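Local coordinates for protein citrate synthase (Metallosphaera sedula, PDB 6ABW) that binds acetyl-CoA and probably condenses it with oxaloacetate and water to give citrate and CoA in the tricarboxylic acid cycle, at residues A[90-95]-A[143-148]; A[137-142]-A[346-351]; A[251-256]-A[263-268]; A[257-262]-A[312-317]. All coordinates share one frame; numbering follows the deposited sequence.

Contact 1 of 4, residues A[90-95]-A[143-148]; sequences QVIDMI and VANVLR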
# COMPACT_ATOMS: atom_id res chain seq x y z
N GLN A 90 5.47 20.64 -4.10
CA GLN A 90 4.28 20.14 -3.46
C GLN A 90 4.59 18.87 -2.65
O GLN A 90 3.98 18.66 -1.60
CB GLN A 90 3.19 19.87 -4.48
CG GLN A 90 2.61 21.12 -5.12
CD GLN A 90 3.46 21.77 -6.19
OE1 GLN A 90 4.40 21.18 -6.76
NE2 GLN A 90 3.13 23.01 -6.47
N VAL A 91 5.53 18.03 -3.13
CA VAL A 91 5.89 16.83 -2.38
C VAL A 91 6.58 17.22 -1.06
O VAL A 91 6.28 16.68 0.02
CB VAL A 91 6.81 15.91 -3.19
CG1 VAL A 91 7.17 14.69 -2.39
CG2 VAL A 91 6.07 15.45 -4.42
N ILE A 92 7.51 18.19 -1.15
CA ILE A 92 8.20 18.69 -0.00
C ILE A 92 7.20 19.33 0.97
O ILE A 92 7.24 19.07 2.18
CB ILE A 92 9.33 19.71 -0.39
CG1 ILE A 92 10.37 19.12 -1.33
CG2 ILE A 92 9.93 20.36 0.85
CD1 ILE A 92 10.89 17.78 -0.90
N ASP A 93 6.27 20.13 0.45
CA ASP A 93 5.27 20.82 1.29
C ASP A 93 4.47 19.79 2.07
O ASP A 93 4.11 20.00 3.24
CB ASP A 93 4.28 21.64 0.45
CG ASP A 93 4.90 22.86 -0.27
OD1 ASP A 93 6.08 23.21 -0.00
OD2 ASP A 93 4.17 23.44 -1.16
N MET A 94 4.17 18.68 1.43
CA MET A 94 3.38 17.67 2.11
C MET A 94 4.09 17.05 3.27
O MET A 94 3.50 16.87 4.34
CB MET A 94 3.00 16.55 1.15
CG MET A 94 1.98 17.08 0.14
SD MET A 94 1.35 15.83 -1.03
CE MET A 94 1.56 14.37 -0.04
N ILE A 95 5.37 16.75 3.09
CA ILE A 95 6.16 16.23 4.17
C ILE A 95 6.15 17.21 5.39
O ILE A 95 6.02 16.78 6.57
CB ILE A 95 7.62 15.93 3.71
CG1 ILE A 95 7.67 14.75 2.73
CG2 ILE A 95 8.52 15.65 4.92
CD1 ILE A 95 8.96 14.77 1.91
N VAL A 143 13.76 10.86 2.17
CA VAL A 143 14.22 10.51 3.51
C VAL A 143 14.97 11.68 4.18
O VAL A 143 14.74 12.02 5.35
CB VAL A 143 15.01 9.21 3.48
CG1 VAL A 143 15.54 8.93 4.86
CG2 VAL A 143 14.12 8.04 3.07
N ALA A 144 15.75 12.41 3.39
CA ALA A 144 16.51 13.53 3.89
C ALA A 144 15.52 14.62 4.40
O ALA A 144 15.73 15.19 5.47
CB ALA A 144 17.41 14.08 2.76
N ASN A 145 14.44 14.82 3.68
CA ASN A 145 13.44 15.82 4.02
C ASN A 145 12.51 15.44 5.16
O ASN A 145 12.05 16.27 5.91
CB ASN A 145 12.76 16.34 2.77
CG ASN A 145 13.70 17.31 2.04
OD1 ASN A 145 14.02 18.37 2.57
ND2 ASN A 145 14.29 16.83 0.94
N VAL A 146 12.28 14.11 5.32
CA VAL A 146 11.56 13.61 6.47
C VAL A 146 12.36 13.91 7.74
O VAL A 146 11.83 14.40 8.75
CB VAL A 146 11.24 12.10 6.28
CG1 VAL A 146 10.81 11.42 7.60
CG2 VAL A 146 10.13 11.91 5.25
N LEU A 147 13.66 13.68 7.71
CA LEU A 147 14.49 14.00 8.87
C LEU A 147 14.40 15.50 9.17
O LEU A 147 14.23 15.93 10.36
CB LEU A 147 15.94 13.54 8.61
CG LEU A 147 16.96 14.24 9.57
CD1 LEU A 147 16.74 13.73 10.96
CD2 LEU A 147 18.36 13.98 9.05
N ARG A 148 14.57 16.28 8.10
CA ARG A 148 14.67 17.71 8.28
C ARG A 148 13.33 18.35 8.75
O ARG A 148 13.29 19.20 9.65
CB ARG A 148 15.25 18.32 7.03
CG ARG A 148 16.73 17.99 6.89
CD ARG A 148 17.28 18.53 5.58
NE ARG A 148 17.47 19.98 5.63
CZ ARG A 148 18.53 20.59 6.17
NH1 ARG A 148 18.55 21.90 6.19
NH2 ARG A 148 19.53 19.92 6.76

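Contact 2 of 4, residues A[137-142]-A[346-351]; sequences ARASTV and FALSRT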
# COMPACT_ATOMS: atom_id res chain seq x y z
N ALA A 137 16.71 7.50 -6.38
CA ALA A 137 17.09 8.88 -6.13
C ALA A 137 16.13 9.71 -5.36
O ALA A 137 16.48 10.48 -4.42
CB ALA A 137 17.30 9.56 -7.48
N ARG A 138 14.88 9.60 -5.73
CA ARG A 138 13.83 10.34 -5.06
C ARG A 138 13.57 9.86 -3.62
O ARG A 138 13.19 10.63 -2.78
CB ARG A 138 12.58 10.34 -5.91
CG ARG A 138 12.83 11.16 -7.19
CD ARG A 138 11.82 10.94 -8.25
NE ARG A 138 12.20 11.78 -9.39
CZ ARG A 138 11.73 11.67 -10.63
NH1 ARG A 138 10.92 10.71 -11.00
NH2 ARG A 138 12.16 12.55 -11.55
N ALA A 139 13.87 8.58 -3.36
CA ALA A 139 13.87 8.05 -1.98
C ALA A 139 14.87 8.78 -1.13
O ALA A 139 14.57 9.10 0.02
CB ALA A 139 14.09 6.54 -1.96
N SER A 140 16.03 9.10 -1.71
CA SER A 140 17.03 9.93 -1.02
C SER A 140 16.47 11.30 -0.65
O SER A 140 16.55 11.75 0.52
CB SER A 140 18.29 10.04 -1.92
OG SER A 140 19.24 10.85 -1.29
N THR A 141 15.85 11.96 -1.62
CA THR A 141 15.24 13.26 -1.36
C THR A 141 14.18 13.23 -0.28
O THR A 141 14.16 14.06 0.61
CB THR A 141 14.67 13.77 -2.66
OG1 THR A 141 15.72 13.83 -3.65
CG2 THR A 141 14.06 15.17 -2.49
N VAL A 142 13.31 12.23 -0.36
CA VAL A 142 12.26 12.03 0.64
C VAL A 142 12.79 11.77 2.02
O VAL A 142 12.39 12.45 2.97
CB VAL A 142 11.31 10.91 0.19
CG1 VAL A 142 10.36 10.50 1.32
CG2 VAL A 142 10.54 11.43 -1.04
N PHE A 346 16.53 2.02 6.69
CA PHE A 346 16.29 0.71 6.13
C PHE A 346 15.50 0.83 4.82
O PHE A 346 15.86 0.20 3.78
CB PHE A 346 15.55 -0.21 7.16
CG PHE A 346 14.98 -1.47 6.58
CD1 PHE A 346 15.76 -2.63 6.53
CD2 PHE A 346 13.73 -1.49 6.05
CE1 PHE A 346 15.23 -3.80 5.99
CE2 PHE A 346 13.21 -2.64 5.45
CZ PHE A 346 13.97 -3.78 5.40
N ALA A 347 14.38 1.55 4.86
CA ALA A 347 13.49 1.66 3.71
C ALA A 347 14.23 2.29 2.51
O ALA A 347 14.03 1.89 1.38
CB ALA A 347 12.25 2.46 4.06
N LEU A 348 15.02 3.33 2.77
CA LEU A 348 15.86 3.96 1.73
C LEU A 348 16.67 2.90 0.91
O LEU A 348 16.63 2.85 -0.31
CB LEU A 348 16.78 5.00 2.33
CG LEU A 348 17.76 5.68 1.35
CD1 LEU A 348 17.15 6.31 0.13
CD2 LEU A 348 18.64 6.69 2.10
N SER A 349 17.35 2.04 1.65
CA SER A 349 18.10 0.95 1.08
C SER A 349 17.22 -0.09 0.38
O SER A 349 17.48 -0.50 -0.79
CB SER A 349 18.83 0.31 2.26
OG SER A 349 19.50 -0.84 1.82
N ARG A 350 16.17 -0.51 1.08
CA ARG A 350 15.31 -1.57 0.60
C ARG A 350 14.45 -1.15 -0.63
O ARG A 350 13.99 -2.04 -1.34
CB ARG A 350 14.46 -2.13 1.75
CG ARG A 350 13.55 -3.30 1.46
CD ARG A 350 14.31 -4.51 0.93
NE ARG A 350 15.41 -4.91 1.81
CZ ARG A 350 15.37 -5.84 2.79
NH1 ARG A 350 14.30 -6.61 2.98
NH2 ARG A 350 16.41 -6.06 3.55
N THR A 351 14.33 0.14 -0.93
CA THR A 351 13.68 0.52 -2.19
C THR A 351 14.33 -0.16 -3.39
O THR A 351 13.61 -0.52 -4.33
CB THR A 351 13.62 2.05 -2.47
OG1 THR A 351 14.95 2.60 -2.54
CG2 THR A 351 12.79 2.73 -1.41

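Contact 3 of 4, residues A[251-256]-A[263-268]; sequences ESWFKR and SRLMGF. With ACO (acetyl coenzyme *a), chain D.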
# COMPACT_ATOMS: atom_id res chain seq x y z
N GLU A 251 26.32 -5.07 32.29
CA GLU A 251 26.18 -6.37 32.96
C GLU A 251 24.97 -6.45 33.85
O GLU A 251 24.24 -7.43 33.84
CB GLU A 251 27.41 -6.70 33.81
CG GLU A 251 28.52 -7.24 32.95
CD GLU A 251 29.79 -7.71 33.71
OE1 GLU A 251 29.78 -7.89 35.00
OE2 GLU A 251 30.78 -7.96 32.93
N SER A 252 24.73 -5.37 34.61
CA SER A 252 23.56 -5.31 35.47
C SER A 252 22.23 -5.35 34.71
O SER A 252 21.33 -6.12 35.09
CB SER A 252 23.62 -4.08 36.44
OG SER A 252 22.39 -3.91 37.11
N TRP A 253 22.13 -4.56 33.63
CA TRP A 253 20.98 -4.61 32.78
C TRP A 253 20.76 -6.04 32.23
O TRP A 253 19.62 -6.51 32.20
CB TRP A 253 21.13 -3.61 31.66
CG TRP A 253 19.97 -3.51 30.71
CD1 TRP A 253 18.97 -2.58 30.73
CD2 TRP A 253 19.75 -4.32 29.55
NE1 TRP A 253 18.09 -2.82 29.70
CE2 TRP A 253 18.57 -3.87 28.95
CE3 TRP A 253 20.45 -5.42 28.96
CZ2 TRP A 253 18.07 -4.42 27.77
CZ3 TRP A 253 19.93 -5.98 27.79
CH2 TRP A 253 18.74 -5.51 27.22
N PHE A 254 21.82 -6.64 31.78
CA PHE A 254 21.74 -8.01 31.17
C PHE A 254 21.30 -9.00 32.27
O PHE A 254 20.40 -9.81 32.03
CB PHE A 254 23.08 -8.44 30.60
CG PHE A 254 23.04 -9.73 29.79
CD1 PHE A 254 22.70 -9.74 28.44
CD2 PHE A 254 23.41 -10.92 30.36
CE1 PHE A 254 22.68 -10.97 27.70
CE2 PHE A 254 23.44 -12.10 29.62
CZ PHE A 254 23.05 -12.12 28.30
N LYS A 255 21.90 -8.91 33.46
CA LYS A 255 21.45 -9.77 34.61
C LYS A 255 19.96 -9.64 34.93
O LYS A 255 19.20 -10.64 35.03
CB LYS A 255 22.34 -9.52 35.82
CG LYS A 255 22.01 -10.39 37.06
CD LYS A 255 21.89 -11.88 36.74
CE LYS A 255 21.59 -12.72 38.00
NZ LYS A 255 22.83 -12.96 38.74
N ARG A 256 19.49 -8.41 35.01
CA ARG A 256 18.11 -8.12 35.36
C ARG A 256 17.09 -8.43 34.25
O ARG A 256 16.14 -9.15 34.49
CB ARG A 256 18.04 -6.64 35.88
CG ARG A 256 18.99 -6.37 37.11
CD ARG A 256 19.28 -4.88 37.43
NE ARG A 256 18.30 -4.02 36.77
CZ ARG A 256 18.53 -3.14 35.78
NH1 ARG A 256 17.49 -2.53 35.22
NH2 ARG A 256 19.75 -2.81 35.36
N SER A 263 13.65 -11.87 29.06
CA SER A 263 13.41 -11.22 27.81
C SER A 263 14.43 -11.76 26.75
O SER A 263 15.50 -12.23 27.11
CB SER A 263 13.48 -9.72 27.89
OG SER A 263 13.32 -9.24 26.52
N ARG A 264 14.02 -11.74 25.49
CA ARG A 264 14.93 -12.00 24.43
C ARG A 264 15.84 -10.79 24.27
O ARG A 264 15.48 -9.67 24.66
CB ARG A 264 14.19 -12.32 23.19
CG ARG A 264 13.66 -13.75 23.34
CD ARG A 264 12.94 -14.13 22.10
NE ARG A 264 12.68 -15.56 22.19
CZ ARG A 264 12.10 -16.25 21.23
NH1 ARG A 264 11.69 -15.63 20.14
NH2 ARG A 264 11.88 -17.55 21.42
N LEU A 265 17.01 -11.04 23.69
CA LEU A 265 17.94 -9.98 23.47
C LEU A 265 17.61 -9.49 22.08
O LEU A 265 17.68 -10.25 21.11
CB LEU A 265 19.36 -10.52 23.63
CG LEU A 265 20.50 -9.58 23.37
CD1 LEU A 265 20.40 -8.38 24.27
CD2 LEU A 265 21.83 -10.31 23.55
N MET A 266 17.19 -8.20 21.95
CA MET A 266 16.81 -7.69 20.67
C MET A 266 18.04 -7.48 19.76
O MET A 266 19.15 -7.08 20.24
CB MET A 266 15.98 -6.36 20.79
CG MET A 266 14.73 -6.44 21.68
SD MET A 266 13.58 -7.69 21.06
CE MET A 266 13.64 -9.00 22.27
N GLY A 267 17.88 -7.76 18.47
CA GLY A 267 18.99 -7.82 17.54
C GLY A 267 19.85 -9.03 17.57
O GLY A 267 20.89 -9.07 16.92
N PHE A 268 19.38 -10.06 18.31
CA PHE A 268 19.93 -11.41 18.27
C PHE A 268 18.85 -12.31 17.66
O PHE A 268 17.63 -12.11 17.87
CB PHE A 268 20.31 -11.96 19.62
CG PHE A 268 21.73 -11.70 20.01
CD1 PHE A 268 22.26 -10.39 20.07
CD2 PHE A 268 22.57 -12.71 20.30
CE1 PHE A 268 23.56 -10.17 20.50
CE2 PHE A 268 23.86 -12.49 20.69
CZ PHE A 268 24.40 -11.21 20.76
N1A ACO D . 17.37 -13.80 22.74
C2A ACO D . 17.39 -14.83 23.67
N3A ACO D . 16.96 -16.11 23.39
C4A ACO D . 16.50 -16.38 22.14
C5A ACO D . 16.46 -15.33 21.10
C6A ACO D . 16.94 -14.00 21.49
N6A ACO D . 16.88 -13.01 20.57
N7A ACO D . 15.93 -15.87 19.98
C8A ACO D . 15.65 -17.17 20.25
N9A ACO D . 15.98 -17.45 21.53
C1B ACO D . 15.87 -18.78 22.21
C2B ACO D . 14.46 -19.39 22.17
O2B ACO D . 13.60 -18.93 23.21
C3B ACO D . 14.81 -20.85 22.34
O3B ACO D . 14.98 -21.06 23.75
P3B ACO D . 14.74 -22.49 24.51
O7A ACO D . 14.39 -22.10 25.93
O8A ACO D . 16.06 -23.23 24.38
O9A ACO D . 13.56 -23.10 23.74
C4B ACO D . 16.13 -21.02 21.58
O4B ACO D . 16.76 -19.73 21.55
C5B ACO D . 15.99 -21.46 20.14
O5B ACO D . 15.14 -20.54 19.45
P1A ACO D . 14.93 -20.70 17.86
O1A ACO D . 13.87 -21.77 17.71
O2A ACO D . 16.31 -20.83 17.21
O3A ACO D . 14.33 -19.31 17.29
P2A ACO D . 12.82 -18.77 17.54
O4A ACO D . 11.93 -19.08 16.36
O5A ACO D . 12.41 -18.99 18.96
O6A ACO D . 13.15 -17.21 17.29
CBP ACO D . 13.49 -15.32 15.88
CCP ACO D . 13.90 -16.74 16.17
CDP ACO D . 14.34 -14.42 15.01
CEP ACO D . 12.01 -14.97 16.10
CAP ACO D . 14.02 -14.74 17.29
OAP ACO D . 15.39 -15.02 17.61
C9P ACO D . 13.86 -13.23 17.54
O9P ACO D . 12.80 -12.84 18.01
N8P ACO D . 14.89 -12.41 17.21
C7P ACO D . 14.73 -10.97 17.14
C6P ACO D . 14.53 -10.26 18.46
C5P ACO D . 14.25 -8.82 18.06
O5P ACO D . 15.17 -8.01 17.96
N4P ACO D . 12.96 -8.45 17.86
C3P ACO D . 12.55 -7.07 17.58
C2P ACO D . 11.95 -7.07 16.19
S1P ACO D . 10.21 -6.85 16.33
C ACO D . 10.21 -5.48 15.40
O ACO D . 10.55 -4.45 15.94
CH3 ACO D . 9.85 -5.63 13.95

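Contact 4 of 4, residues A[257-262]-A[312-317]; sequences KIIEGK and VETFGA. With ACO (acetyl coenzyme *a), chain D.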
# COMPACT_ATOMS: atom_id res chain seq x y z
N LYS A 257 17.29 -7.95 33.02
CA LYS A 257 16.32 -8.04 31.96
C LYS A 257 16.36 -9.38 31.21
O LYS A 257 15.31 -9.87 30.80
CB LYS A 257 16.48 -6.91 30.95
CG LYS A 257 16.48 -5.51 31.55
CD LYS A 257 15.09 -5.04 31.97
CE LYS A 257 15.17 -3.72 32.75
NZ LYS A 257 13.85 -3.40 33.35
N ILE A 258 17.56 -9.89 30.98
CA ILE A 258 17.78 -11.08 30.15
C ILE A 258 17.87 -12.37 30.99
O ILE A 258 17.15 -13.33 30.70
CB ILE A 258 19.03 -10.93 29.23
CG1 ILE A 258 18.93 -9.64 28.40
CG2 ILE A 258 19.20 -12.16 28.34
CD1 ILE A 258 17.69 -9.47 27.54
N ILE A 259 18.77 -12.42 31.95
CA ILE A 259 19.00 -13.63 32.74
C ILE A 259 17.78 -13.85 33.67
O ILE A 259 17.25 -14.95 33.68
CB ILE A 259 20.33 -13.62 33.51
CG1 ILE A 259 21.56 -13.51 32.60
CG2 ILE A 259 20.51 -14.87 34.41
CD1 ILE A 259 21.61 -14.60 31.54
N GLU A 260 17.32 -12.82 34.39
CA GLU A 260 16.23 -12.98 35.41
C GLU A 260 14.88 -12.79 34.81
O GLU A 260 13.99 -13.61 35.02
CB GLU A 260 16.50 -12.05 36.60
CG GLU A 260 17.86 -12.28 37.28
CD GLU A 260 18.03 -13.65 37.99
OE1 GLU A 260 17.08 -14.06 38.69
OE2 GLU A 260 19.12 -14.33 37.90
N GLY A 261 14.70 -11.77 33.97
CA GLY A 261 13.43 -11.49 33.37
C GLY A 261 13.07 -12.29 32.13
O GLY A 261 11.94 -12.15 31.61
N LYS A 262 14.06 -13.03 31.61
CA LYS A 262 13.90 -13.86 30.40
C LYS A 262 13.44 -13.18 29.15
O LYS A 262 12.92 -13.85 28.24
CB LYS A 262 12.93 -15.02 30.67
CG LYS A 262 13.28 -15.77 31.96
CD LYS A 262 14.56 -16.55 31.82
CE LYS A 262 15.11 -16.93 33.18
NZ LYS A 262 14.38 -18.10 33.70
N VAL A 312 26.44 -13.62 23.12
CA VAL A 312 27.00 -14.83 22.47
C VAL A 312 27.41 -15.86 23.54
O VAL A 312 27.19 -17.08 23.37
CB VAL A 312 28.17 -14.47 21.52
CG1 VAL A 312 28.86 -15.76 20.98
CG2 VAL A 312 27.61 -13.61 20.35
N GLU A 313 28.00 -15.37 24.62
CA GLU A 313 28.35 -16.28 25.77
C GLU A 313 27.10 -17.04 26.28
O GLU A 313 27.12 -18.27 26.43
CB GLU A 313 29.04 -15.45 26.87
CG GLU A 313 29.63 -16.29 28.00
CD GLU A 313 29.72 -15.59 29.38
OE1 GLU A 313 29.52 -14.34 29.53
OE2 GLU A 313 30.02 -16.34 30.35
N THR A 314 25.95 -16.36 26.31
CA THR A 314 24.72 -16.93 26.83
C THR A 314 23.90 -17.73 25.81
O THR A 314 23.34 -18.73 26.16
CB THR A 314 23.84 -15.81 27.41
OG1 THR A 314 24.65 -15.08 28.34
CG2 THR A 314 22.66 -16.39 28.13
N PHE A 315 23.83 -17.28 24.56
CA PHE A 315 22.94 -17.83 23.54
C PHE A 315 23.62 -18.42 22.32
O PHE A 315 22.95 -19.10 21.53
CB PHE A 315 22.01 -16.69 23.07
CG PHE A 315 21.23 -16.07 24.18
CD1 PHE A 315 20.34 -16.86 24.89
CD2 PHE A 315 21.30 -14.68 24.46
CE1 PHE A 315 19.56 -16.33 25.90
CE2 PHE A 315 20.55 -14.15 25.49
CZ PHE A 315 19.66 -14.98 26.20
N GLY A 316 24.92 -18.23 22.16
CA GLY A 316 25.60 -18.82 20.98
C GLY A 316 25.45 -20.35 20.81
O GLY A 316 25.23 -20.82 19.68
N ALA A 317 25.51 -21.11 21.92
CA ALA A 317 25.27 -22.58 21.89
C ALA A 317 23.87 -22.99 21.45
O ALA A 317 23.68 -24.10 20.95
CB ALA A 317 25.58 -23.21 23.26
N1A ACO D . 17.37 -13.80 22.74
C2A ACO D . 17.39 -14.83 23.67
N3A ACO D . 16.96 -16.11 23.39
C4A ACO D . 16.50 -16.38 22.14
C5A ACO D . 16.46 -15.33 21.10
C6A ACO D . 16.94 -14.00 21.49
N6A ACO D . 16.88 -13.01 20.57
N7A ACO D . 15.93 -15.87 19.98
C8A ACO D . 15.65 -17.17 20.25
N9A ACO D . 15.98 -17.45 21.53
C1B ACO D . 15.87 -18.78 22.21
C2B ACO D . 14.46 -19.39 22.17
O2B ACO D . 13.60 -18.93 23.21
C3B ACO D . 14.81 -20.85 22.34
O3B ACO D . 14.98 -21.06 23.75
P3B ACO D . 14.74 -22.49 24.51
O7A ACO D . 14.39 -22.10 25.93
O8A ACO D . 16.06 -23.23 24.38
O9A ACO D . 13.56 -23.10 23.74
C4B ACO D . 16.13 -21.02 21.58
O4B ACO D . 16.76 -19.73 21.55
C5B ACO D . 15.99 -21.46 20.14
O5B ACO D . 15.14 -20.54 19.45
P1A ACO D . 14.93 -20.70 17.86
O1A ACO D . 13.87 -21.77 17.71
O2A ACO D . 16.31 -20.83 17.21
O3A ACO D . 14.33 -19.31 17.29
P2A ACO D . 12.82 -18.77 17.54
O4A ACO D . 11.93 -19.08 16.36
O5A ACO D . 12.41 -18.99 18.96
O6A ACO D . 13.15 -17.21 17.29
CBP ACO D . 13.49 -15.32 15.88
CCP ACO D . 13.90 -16.74 16.17
CDP ACO D . 14.34 -14.42 15.01
CEP ACO D . 12.01 -14.97 16.10
CAP ACO D . 14.02 -14.74 17.29
OAP ACO D . 15.39 -15.02 17.61
C9P ACO D . 13.86 -13.23 17.54
O9P ACO D . 12.80 -12.84 18.01
N8P ACO D . 14.89 -12.41 17.21
C7P ACO D . 14.73 -10.97 17.14
C6P ACO D . 14.53 -10.26 18.46
C5P ACO D . 14.25 -8.82 18.06
O5P ACO D . 15.17 -8.01 17.96
N4P ACO D . 12.96 -8.45 17.86
C3P ACO D . 12.55 -7.07 17.58
C2P ACO D . 11.95 -7.07 16.19
S1P ACO D . 10.21 -6.85 16.33
C ACO D . 10.21 -5.48 15.40
O ACO D . 10.55 -4.45 15.94
CH3 ACO D . 9.85 -5.63 13.95

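Contact 1 of 4, residues A[90-95]-A[143-148]
N145 is the first residue of segment 143-148 to meet segment 90-95, and it does so at three points. Its CB lies 4.2 Å from CD1 of I95, its backbone O is 3.7 Å from I95 CG2, and its amide nitrogen ND2 comes within 4.0 Å of I92 CD1. The last is a packing contact: the polar work of ND2 is done with the carbonyl oxygens of T141 and A156. The side chain leans back along its own helix, CG beside the backbone N (chi1 -76°), which suits the bond to T141, one turn earlier. V146 follows, meeting I95 with both backbone and side chain: I95 CG2 is 4.0 Å from V146 CA and 4.1 Å from V146 CG2. I95 CG2 thus settles between the two consecutive residues, while its CD1 branch stays with N145.

No hydrogen bond joins the segments, and the 173 Å² they bury involves four buried residues. The axes approach to 10.0 Å with a crossing angle of -37°, and the contact between helices 89-97 and 128-151 involves I92 and I95, one turn apart, and the adjacent N145 and V146. P155, in the loop after helix 128-151, rests on both I92 and N145. Helix 104-119 places M107 against I95, helix 164-173 packs on A144 and L147, and M94 meets M94 of the second subunit.

Contact 2 of 4, residues A[137-142]-A[346-351]
A139 and L348 bring two long helices of the largely alpha-helical citrate synthase fold side by side as an antiparallel pair. The axes of the short segments run at 170° to each other and approach to 9.4 Å. The CA atoms of A139 and L348 lie only 5.9 Å apart, a closeness consistent with the small side chain of A139.

Apolar packing carries the contact. L348 directs CG anti to its backbone N (chi1 177°), which carries the branched end toward the facing helix, where CD1 lies over its backbone. That methyl lies 3.7 Å from A139 CB and also rests on the peptide link between A139 and S140, being 3.5 Å from S140 N. Roughly at a right angle to that approach, T351 CG2 meets A139 CB at 4.1 Å, so A139 CB packs against residues three apart on helix 342-365. F112 of helix 104-119 also touches A139, and F168 of helix 164-173 touches both S140 and L348.

Polar groups do not bridge the segments; their bonds stay within a helix or go to other parts of the chain. S349 OG reaches L189 O and R350 NE reaches Y192 O. At the interface itself, the hydroxyl of T351 turns back to its own helix: OG1 donates to L348 O at 2.8 Å, tilted 29° from the carbonyl plane.

Contact 3 of 4, residues A[251-256]-A[263-268]
The acetyl-CoA pocket is lined by a loop that closes in a type II beta turn from L265 to F268, and L265 ties this loop to helix 250-260 by meeting W253 and F254. Its two methyls divide the work. CD1 sits 4.3 Å from W253 CZ3 and CD2 lies 4.3 Å from F254 CE1, each at a ring edge and near the ring plane. CD2 also stands 3.4 Å above the plane of the F268 ring, offset toward its rim, so the branched end of L265 is held among three aromatic groups. W253 is fixed at its other end by the bond from NE1 to E243 OE2.

While the side chain of L265 faces the helix, its backbone reads the adenine. L265 N donates to N1A of the ligand at 2.9 Å and 170°, and N6A donates to L265 O at 2.9 Å and 174°. The two nearly straight bonds match the donor and acceptor pattern along one side of the base. Further round the turn, G267, with the positive phi (77°) that a type II turn has at its third residue, offers its N to the pantetheine carbonyl O5P at 2.8 Å.

R264 runs over the nucleotide with its chain extended from CG to NE. Its guanidinium lies with one face toward the adenine: C8A is 3.8 Å above the guanidinium plane, over the centre of that group. At the end of that arm, NH2 makes weak hydrogen bonds to the diphosphate oxygen O5A and, at 2.8 Å, to the ribose hydroxyl O2B.

Contact 4 of 4, residues A[257-262]-A[312-317]
The ring of F315 has the bound acetyl-CoA over one face, T314 over the other and I258, from the facing segment, at its edge. I258 CG2 lies in the ring plane, 3.6 Å from F315 CZ. C2A of the ligand stands 3.3 Å above one face, offset toward the rim, and T314 CG2, from the preceding residue, is 3.7 Å above the other face, over the ring centre. The adenine and phenyl planes are steeply inclined, so the base turns an edge toward the ring and the two do not stack flat.

With CG1 beside the backbone N (chi1 -54°), I258 leaves CG2 as the branch that reaches the ring edge. A second methyl contact joins I259 CD1 and T314 CG2 at 4.0 Å, the side chains meeting at a slant, so this one T314 methyl serves both the ring and the helix opposite. T314 OG1 bonds back to L310 O within helix 295-315.

No hydrogen bond crosses between the segments, which bury 114 Å². F315 supplies the nonpolar surface that meets the adenine, with I258 and T314 packed around the ring, which implies that polar recognition falls to backbone groups of the 263-268 loop.

The four contacts form two pairs. Contacts 1 and 2 share helix 128-151, their centres about 12 Å apart, and touch where V143 meets L348. Contacts 3 and 4 share helix 250-260, lie about 6 Å apart between centres, and both reach the bound acetyl-CoA. Between the pairs the centres are 32 to 41 Å apart, and contacts 1 and 4 fall on opposite sides of the chain's centre. Along the chain, contacts 1 and 2 interlock, as do 3 and 4, while the latter two are nested inside the loop closed by contact 2. Helix packing reaching from the interior toward the second subunit is thus separate from the acetyl-CoA-binding region.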